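Local coordinates for protein putative glutathionylspermidine synthase (Methylobacillus flagellatus, PDB 3N6X) that is of unknown function but, as a putative glutathionylspermidine synthase of the circularly permuted ATP-grasp type, probably uses ATP to join a carboxylate to an amine, at residues Q126-M131 with L285-D290; S300-G305 with N311-G316; M100-V105 with G139-I144. All coordinates share one frame; numbering follows the deposited sequence.

Interaction 1. Residues Q126-M131 with L285-D290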
# COMPACT_ATOMS: atom_id res chain seq x y z
N GLN A 126 7.21 9.20 -15.29
CA GLN A 126 7.21 7.81 -14.81
C GLN A 126 7.13 6.79 -15.96
O GLN A 126 7.45 5.62 -15.76
CB GLN A 126 6.09 7.60 -13.78
CG GLN A 126 6.37 8.28 -12.43
CD GLN A 126 7.68 7.84 -11.84
OE1 GLN A 126 7.96 6.64 -11.70
NE2 GLN A 126 8.53 8.79 -11.50
N TYR A 127 6.74 7.25 -17.17
CA TYR A 127 6.74 6.39 -18.35
C TYR A 127 8.19 6.25 -18.80
O TYR A 127 8.84 7.25 -19.06
CB TYR A 127 5.86 6.97 -19.49
CG TYR A 127 5.95 6.18 -20.78
CD1 TYR A 127 5.14 5.07 -21.00
CD2 TYR A 127 6.92 6.47 -21.74
CE1 TYR A 127 5.25 4.30 -22.16
CE2 TYR A 127 7.05 5.71 -22.90
CZ TYR A 127 6.21 4.63 -23.11
OH TYR A 127 6.33 3.87 -24.25
N ARG A 128 8.72 5.01 -18.83
CA ARG A 128 10.13 4.77 -19.16
C ARG A 128 10.28 4.22 -20.56
O ARG A 128 9.99 3.04 -20.80
CB ARG A 128 10.80 3.82 -18.13
CG ARG A 128 10.58 4.22 -16.67
CD ARG A 128 11.66 5.14 -16.13
NE ARG A 128 11.36 5.57 -14.77
CZ ARG A 128 12.01 6.54 -14.14
NH1 ARG A 128 13.00 7.18 -14.74
NH2 ARG A 128 11.67 6.87 -12.90
N PRO A 129 10.75 5.05 -21.52
CA PRO A 129 10.93 4.56 -22.90
C PRO A 129 11.93 3.40 -23.00
O PRO A 129 11.87 2.62 -23.96
CB PRO A 129 11.40 5.80 -23.66
CG PRO A 129 11.94 6.72 -22.62
CD PRO A 129 11.14 6.48 -21.39
N GLU A 130 12.79 3.22 -21.95
CA GLU A 130 13.77 2.10 -21.84
C GLU A 130 13.06 0.76 -21.72
O GLU A 130 13.64 -0.30 -22.00
CB GLU A 130 14.68 2.30 -20.61
CG GLU A 130 15.56 3.54 -20.68
CD GLU A 130 14.93 4.83 -20.19
OE1 GLU A 130 13.73 4.81 -19.80
OE2 GLU A 130 15.62 5.87 -20.20
N MSE A 131 11.78 0.79 -21.29
CA MSE A 131 10.95 -0.41 -21.12
C MSE A 131 10.06 -0.72 -22.33
O MSE A 131 9.42 -1.76 -22.36
CB MSE A 131 10.13 -0.29 -19.83
CG MSE A 131 10.99 -0.38 -18.58
SE MSE A 131 12.03 -2.08 -18.55
CE MSE A 131 10.53 -3.29 -18.23
N LEU A 285 24.45 4.01 -15.33
CA LEU A 285 24.74 4.06 -16.76
C LEU A 285 23.49 4.34 -17.59
O LEU A 285 23.60 4.54 -18.80
CB LEU A 285 25.39 2.74 -17.24
CG LEU A 285 26.67 2.27 -16.54
CD1 LEU A 285 27.18 0.99 -17.15
CD2 LEU A 285 27.76 3.35 -16.60
N SER A 286 22.31 4.33 -16.96
CA SER A 286 21.06 4.51 -17.70
C SER A 286 20.16 5.57 -17.12
O SER A 286 19.37 6.17 -17.84
CB SER A 286 20.30 3.19 -17.79
OG SER A 286 21.03 2.23 -18.54
N PHE A 287 20.22 5.76 -15.80
CA PHE A 287 19.38 6.74 -15.11
C PHE A 287 20.27 7.77 -14.42
O PHE A 287 21.22 8.22 -15.04
CB PHE A 287 18.40 6.03 -14.15
CG PHE A 287 17.47 5.06 -14.86
CD1 PHE A 287 16.64 5.50 -15.89
CD2 PHE A 287 17.46 3.71 -14.53
CE1 PHE A 287 15.78 4.61 -16.55
CE2 PHE A 287 16.60 2.82 -15.20
CZ PHE A 287 15.76 3.28 -16.19
N ARG A 288 19.97 8.14 -13.14
CA ARG A 288 20.77 9.11 -12.37
C ARG A 288 22.25 8.69 -12.32
O ARG A 288 22.56 7.66 -11.71
CB ARG A 288 20.22 9.23 -10.94
CG ARG A 288 18.91 9.98 -10.84
CD ARG A 288 18.43 9.97 -9.42
NE ARG A 288 17.17 10.70 -9.25
CZ ARG A 288 17.10 11.97 -8.87
NH1 ARG A 288 18.21 12.65 -8.61
NH2 ARG A 288 15.92 12.56 -8.74
N PRO A 289 23.16 9.43 -13.01
CA PRO A 289 24.58 8.98 -13.08
C PRO A 289 25.35 9.14 -11.77
O PRO A 289 26.43 8.56 -11.62
CB PRO A 289 25.17 9.85 -14.19
CG PRO A 289 24.34 11.08 -14.20
CD PRO A 289 22.94 10.64 -13.84
N ASP A 290 24.81 9.93 -10.84
CA ASP A 290 25.45 10.19 -9.56
C ASP A 290 25.08 9.16 -8.50
O ASP A 290 25.68 9.16 -7.43
CB ASP A 290 25.09 11.61 -9.06
CG ASP A 290 25.86 12.72 -9.76
OD1 ASP A 290 27.03 12.48 -10.16
OD2 ASP A 290 25.31 13.85 -9.86
O HOH W 1 18.45 5.63 -20.44

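Interaction 2. Residues S300-G305 with N311-G316. With SO4 (sulfate ion), chain C.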
# COMPACT_ATOMS: atom_id res chain seq x y z
N SER A 300 20.40 -2.92 -18.69
CA SER A 300 20.72 -3.68 -19.91
C SER A 300 20.52 -5.20 -19.74
O SER A 300 20.02 -5.86 -20.65
CB SER A 300 22.15 -3.37 -20.37
OG SER A 300 22.55 -4.23 -21.44
N VAL A 301 20.94 -5.76 -18.57
CA VAL A 301 20.78 -7.21 -18.27
C VAL A 301 19.27 -7.56 -18.20
O VAL A 301 18.85 -8.60 -18.72
CB VAL A 301 21.52 -7.61 -16.95
CG1 VAL A 301 21.37 -9.09 -16.66
CG2 VAL A 301 22.99 -7.23 -17.03
N TYR A 302 18.49 -6.70 -17.56
CA TYR A 302 17.06 -6.86 -17.40
C TYR A 302 16.36 -6.78 -18.77
O TYR A 302 15.58 -7.66 -19.11
CB TYR A 302 16.52 -5.78 -16.44
CG TYR A 302 15.02 -5.82 -16.23
CD1 TYR A 302 14.36 -7.01 -15.94
CD2 TYR A 302 14.27 -4.64 -16.23
CE1 TYR A 302 12.99 -7.04 -15.69
CE2 TYR A 302 12.91 -4.65 -15.95
CZ TYR A 302 12.27 -5.85 -15.69
OH TYR A 302 10.93 -5.86 -15.41
N ARG A 303 16.70 -5.75 -19.58
CA ARG A 303 16.14 -5.56 -20.92
C ARG A 303 16.48 -6.74 -21.84
O ARG A 303 15.69 -7.06 -22.73
CB ARG A 303 16.66 -4.25 -21.55
CG ARG A 303 15.99 -2.97 -21.00
CD ARG A 303 16.63 -1.69 -21.54
NE ARG A 303 17.09 -1.83 -22.93
CZ ARG A 303 16.32 -1.65 -24.00
NH1 ARG A 303 15.05 -1.31 -23.87
NH2 ARG A 303 16.81 -1.83 -25.22
N ASN A 304 17.64 -7.43 -21.60
CA ASN A 304 18.10 -8.56 -22.43
C ASN A 304 17.86 -9.95 -21.82
O ASN A 304 18.40 -10.95 -22.31
CB ASN A 304 19.55 -8.38 -22.87
CG ASN A 304 19.72 -7.27 -23.87
OD1 ASN A 304 19.42 -7.43 -25.04
ND2 ASN A 304 20.11 -6.10 -23.41
N GLY A 305 17.03 -10.01 -20.78
CA GLY A 305 16.58 -11.27 -20.18
C GLY A 305 17.57 -12.03 -19.31
O GLY A 305 17.35 -13.22 -19.04
N ASN A 311 9.66 -4.94 -8.05
CA ASN A 311 8.76 -4.71 -9.19
C ASN A 311 9.55 -4.27 -10.43
O ASN A 311 10.70 -3.81 -10.32
CB ASN A 311 7.70 -3.68 -8.84
CG ASN A 311 6.67 -4.16 -7.84
OD1 ASN A 311 6.62 -5.33 -7.46
ND2 ASN A 311 5.78 -3.28 -7.44
N ALA A 312 8.96 -4.47 -11.61
CA ALA A 312 9.56 -4.09 -12.88
C ALA A 312 9.89 -2.60 -12.89
O ALA A 312 9.28 -1.83 -12.15
CB ALA A 312 8.61 -4.41 -14.02
N VAL A 313 10.82 -2.21 -13.77
CA VAL A 313 11.15 -0.81 -14.02
C VAL A 313 9.96 -0.20 -14.83
O VAL A 313 9.40 -0.88 -15.70
CB VAL A 313 12.50 -0.71 -14.81
CG1 VAL A 313 12.72 0.70 -15.38
CG2 VAL A 313 13.69 -1.13 -13.94
N GLY A 314 9.57 1.03 -14.51
CA GLY A 314 8.52 1.75 -15.24
C GLY A 314 7.09 1.51 -14.80
O GLY A 314 6.16 1.83 -15.55
N THR A 315 6.88 0.98 -13.57
CA THR A 315 5.51 0.77 -13.07
C THR A 315 4.85 2.08 -12.63
O THR A 315 3.62 2.13 -12.50
CB THR A 315 5.48 -0.25 -11.91
OG1 THR A 315 6.24 0.27 -10.82
CG2 THR A 315 5.98 -1.62 -12.33
N GLY A 316 5.67 3.11 -12.38
CA GLY A 316 5.22 4.41 -11.89
C GLY A 316 4.17 5.10 -12.76
O GLY A 316 3.41 5.92 -12.26
S SO4 C . 20.80 -2.51 -24.28
O1 SO4 C . 20.05 -2.51 -23.03
O2 SO4 C . 20.11 -3.32 -25.29
O3 SO4 C . 20.93 -1.12 -24.77
O4 SO4 C . 22.15 -3.07 -24.05

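Interaction 3. Residues M100-V105 with G139-I144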
# COMPACT_ATOMS: atom_id res chain seq x y z
N MSE A 100 -1.96 -5.51 -16.91
CA MSE A 100 -2.26 -5.59 -18.34
C MSE A 100 -2.10 -4.21 -19.01
O MSE A 100 -1.61 -4.13 -20.14
CB MSE A 100 -3.65 -6.16 -18.56
CG MSE A 100 -3.74 -7.62 -18.16
SE MSE A 100 -5.51 -8.31 -18.34
CE MSE A 100 -5.46 -8.60 -20.27
N PHE A 101 -2.43 -3.13 -18.28
CA PHE A 101 -2.22 -1.76 -18.74
C PHE A 101 -0.73 -1.50 -18.96
O PHE A 101 -0.36 -0.99 -20.01
CB PHE A 101 -2.80 -0.74 -17.73
CG PHE A 101 -2.34 0.67 -17.99
CD1 PHE A 101 -2.82 1.38 -19.09
CD2 PHE A 101 -1.42 1.29 -17.16
CE1 PHE A 101 -2.37 2.68 -19.36
CE2 PHE A 101 -0.96 2.58 -17.43
CZ PHE A 101 -1.45 3.28 -18.52
N LEU A 102 0.12 -1.91 -17.98
CA LEU A 102 1.58 -1.74 -18.04
C LEU A 102 2.21 -2.52 -19.20
O LEU A 102 3.04 -1.97 -19.91
CB LEU A 102 2.24 -2.07 -16.69
CG LEU A 102 2.03 -1.00 -15.61
CD1 LEU A 102 2.29 -1.56 -14.21
CD2 LEU A 102 2.90 0.25 -15.89
N HIS A 103 1.75 -3.74 -19.45
CA HIS A 103 2.19 -4.49 -20.62
C HIS A 103 1.76 -3.75 -21.91
O HIS A 103 2.54 -3.64 -22.85
CB HIS A 103 1.63 -5.92 -20.61
CG HIS A 103 1.96 -6.69 -21.84
ND1 HIS A 103 3.17 -7.35 -21.98
CD2 HIS A 103 1.28 -6.78 -23.01
CE1 HIS A 103 3.17 -7.86 -23.20
NE2 HIS A 103 2.05 -7.55 -23.86
N ASP A 104 0.53 -3.23 -21.93
CA ASP A 104 0.01 -2.52 -23.10
C ASP A 104 0.78 -1.22 -23.42
O ASP A 104 1.19 -1.05 -24.58
CB ASP A 104 -1.50 -2.26 -22.95
CG ASP A 104 -2.20 -1.83 -24.22
OD1 ASP A 104 -1.77 -2.24 -25.31
OD2 ASP A 104 -3.24 -1.17 -24.12
N VAL A 105 1.03 -0.32 -22.40
CA VAL A 105 1.77 0.95 -22.65
C VAL A 105 3.16 0.77 -23.20
O VAL A 105 3.69 1.70 -23.84
CB VAL A 105 1.78 1.96 -21.48
CG1 VAL A 105 0.47 2.66 -21.35
CG2 VAL A 105 2.22 1.32 -20.17
N GLY A 139 4.65 -11.39 -17.91
CA GLY A 139 3.95 -10.12 -18.11
C GLY A 139 3.60 -9.41 -16.80
O GLY A 139 2.68 -8.59 -16.76
N VAL A 140 4.33 -9.75 -15.72
CA VAL A 140 4.10 -9.15 -14.41
C VAL A 140 5.01 -7.95 -14.20
O VAL A 140 6.23 -8.07 -14.28
CB VAL A 140 4.24 -10.20 -13.27
CG1 VAL A 140 4.04 -9.56 -11.89
CG2 VAL A 140 3.25 -11.36 -13.47
N TYR A 141 4.41 -6.79 -13.92
CA TYR A 141 5.17 -5.56 -13.65
C TYR A 141 5.14 -5.23 -12.19
O TYR A 141 6.18 -4.88 -11.62
CB TYR A 141 4.62 -4.38 -14.47
CG TYR A 141 4.93 -4.47 -15.95
CD1 TYR A 141 4.20 -5.32 -16.79
CD2 TYR A 141 5.95 -3.70 -16.52
CE1 TYR A 141 4.51 -5.44 -18.14
CE2 TYR A 141 6.24 -3.79 -17.89
CZ TYR A 141 5.50 -4.64 -18.70
OH TYR A 141 5.77 -4.71 -20.05
N ALA A 142 3.94 -5.32 -11.57
CA ALA A 142 3.75 -5.06 -10.16
C ALA A 142 3.59 -6.38 -9.44
O ALA A 142 2.46 -6.88 -9.29
CB ALA A 142 2.52 -4.18 -9.93
N HIS A 143 4.73 -6.98 -9.04
CA HIS A 143 4.78 -8.27 -8.31
C HIS A 143 4.14 -8.08 -6.95
O HIS A 143 3.50 -9.00 -6.44
CB HIS A 143 6.26 -8.75 -8.19
CG HIS A 143 6.93 -8.88 -9.51
ND1 HIS A 143 7.34 -7.77 -10.24
CD2 HIS A 143 7.14 -9.99 -10.26
CE1 HIS A 143 7.82 -8.24 -11.38
NE2 HIS A 143 7.72 -9.57 -11.45
N ILE A 144 4.26 -6.86 -6.39
CA ILE A 144 3.59 -6.45 -5.17
C ILE A 144 2.83 -5.15 -5.45
O ILE A 144 3.43 -4.16 -5.92
CB ILE A 144 4.55 -6.28 -3.98
CG1 ILE A 144 5.51 -7.48 -3.82
CG2 ILE A 144 3.76 -5.98 -2.66
CD1 ILE A 144 6.54 -7.27 -2.77
O HOH W 2 5.74 -7.94 -20.89

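Interaction 1. Residues Q126-M131 with L285-D290
Phe-287 turns the CD1-CE1 side of its ring to Glu-130 and Arg-128, and the tight part of the contact is at CE1, which lies 3.7 Å from Glu-130 CD. The carboxylate is not laid flat on the ring: the two planes are 68° apart, and Glu-130 OE1 meets the ring edge in its plane, 3.8 Å from Phe-287 CE1. An aromatic edge is the slightly positive part of the ring, so its approach to a carboxylate is probably mildly favourable. A bend in the glutamate chain at chi2 (86°) brings the acid group up to this edge. Arg-128 packs less closely, with NH1 4.2 Å from Phe-287 CD1 and the guanidinium plane 70° from the ring plane. Its CZ is 5.4 Å from the centroid of the Phe-287 ring, a long cation-pi pair that can give at most a weak attraction; NH1 is held instead by a salt bridge to Asp-280. This is packing between two irregular loops of the ATP-grasp region, one leading from helix 110-113 to strand 144-151, the other from strand 268-275 to helix 298-303. In the first, a short 3-10 segment, 129-131, is closed by Met-131 N bonding to Arg-128 O at 2.9 Å. Leu-299 of helix 298-303 touches Glu-130, Ser-286 and Phe-287 and so packs on both loops. On the looser side no direct hydrogen bond spans the gap. Glu-130 OE2 and Ser-286 O stand 4.4 Å apart, and a single water bridges them, donating to Glu-130 OE2 at 2.9 Å and to Ser-286 O at 2.8 Å.

Interaction 2. Residues S300-G305 with N311-G316
Of segment 300-305, Tyr-302 alone reaches Ala-312 and Val-313, while its neighbours in sequence grip a sulfate, probably from the crystallisation liquor. First comes Ser-300, whose OG donates to sulfate O4 at 2.9 Å. The carbonyl oxygen of Val-301 takes part in the Schellman motif that ends the helix. With chi1 at 178°, Tyr-302 swings its ring to the far side from its own backbone N and straight out to the loop. The hydroxyl end is pressed close: OH lies 3.1 Å from Ala-312 CB, which sits at the ring edge near its plane. Farther back, Tyr-302 CE2 slides past Val-313 CB at 4.1 Å, and no hydrogen bond links the two segments. With an alanine here, a gap would probably open between the helix and Ala-312 and Val-313, and Met-131 and Val-136 would lose the ring they touch. Arg-303, bent at chi3, sends NE to sulfate O1 at 3.0 Å, nearly straight (169°) and in the guanidinium plane; its NH2 forms a salt bridge with another sulfate. Asn-304 leaves the helix, its ND2 bonding back to Ser-300 O at 2.8 Å and only weakly to sulfate O2. Gly-305, with positive phi, completes the Schellman turn by bonding its N to Tyr-302 O. The chain then forms strand 308-310, parallel to strand 268-275, whose Arg-275 binds the carbonyls of Asn-311 and Ala-312 before helix 316-319 begins.

Interaction 3. Residues M100-V105 with G139-I144
Tyr-141 lays its ring along Leu-102 and His-103 in the last turns of helix 81-105, joining this long helix of the ATP-grasp region to the loop that runs into strand 144-151. Along that loop, Gly-139 comes first, with a positive phi that suits glycine; its CA is 6.4 Å from His-103 CA. Val-140 points away from the helix, and its CG1 lies over one face of the His-143 ring, toward the rim. Tyr-141 does most of the touching. One face of its ring receives a CH-pi contact from Leu-102 CB, 3.9 Å from the centroid and 22° off the ring normal. At the base of the ring, Tyr-141 CB packs on Leu-102 CD1 at 3.7 Å. Farther out along the ring, CE1 of Tyr-141 lies 3.5 Å from His-103 N and 3.8 Å from His-103 CB. The backbone N of Tyr-141 and that of Ala-142 both donate to Asn-99 OD1, one turn earlier on the same helix, which fixes the loop beside it. His-103 turns its ring opposite its own backbone N (chi1 175°), which sets ND1 on the side of Tyr-141 OH, and the ring stacks on that of His-107. A water sits in the plane of the imidazole at its edge, 2.9 Å from His-103 ND1, and donates a weak hydrogen bond to Tyr-141 OH at 3.3 Å.

In the fold
From the N terminus, helix 81-105 supplies the first half of interaction 3, which closes a loop at 139-144. Segment 126-131 lies within that loop but finds its partner far downstream at 285-290, so interactions 1 and 3 cross. Interaction 2 follows in series, a short closure from helix 298-303 over strand 308-310 to the loop before helix 316-319. Segments 300-305 and 311-316 then join the other two: Arg-303 NH1 bonds to Glu-130 O of interaction 1, while Ala-312 N bonds to Tyr-141 O and Asn-311 ND2 to Ile-144 O of interaction 3. The start of strand 144-151, in one mixed sheet, is thus tied to the loop that follows strand 308-310 of the other.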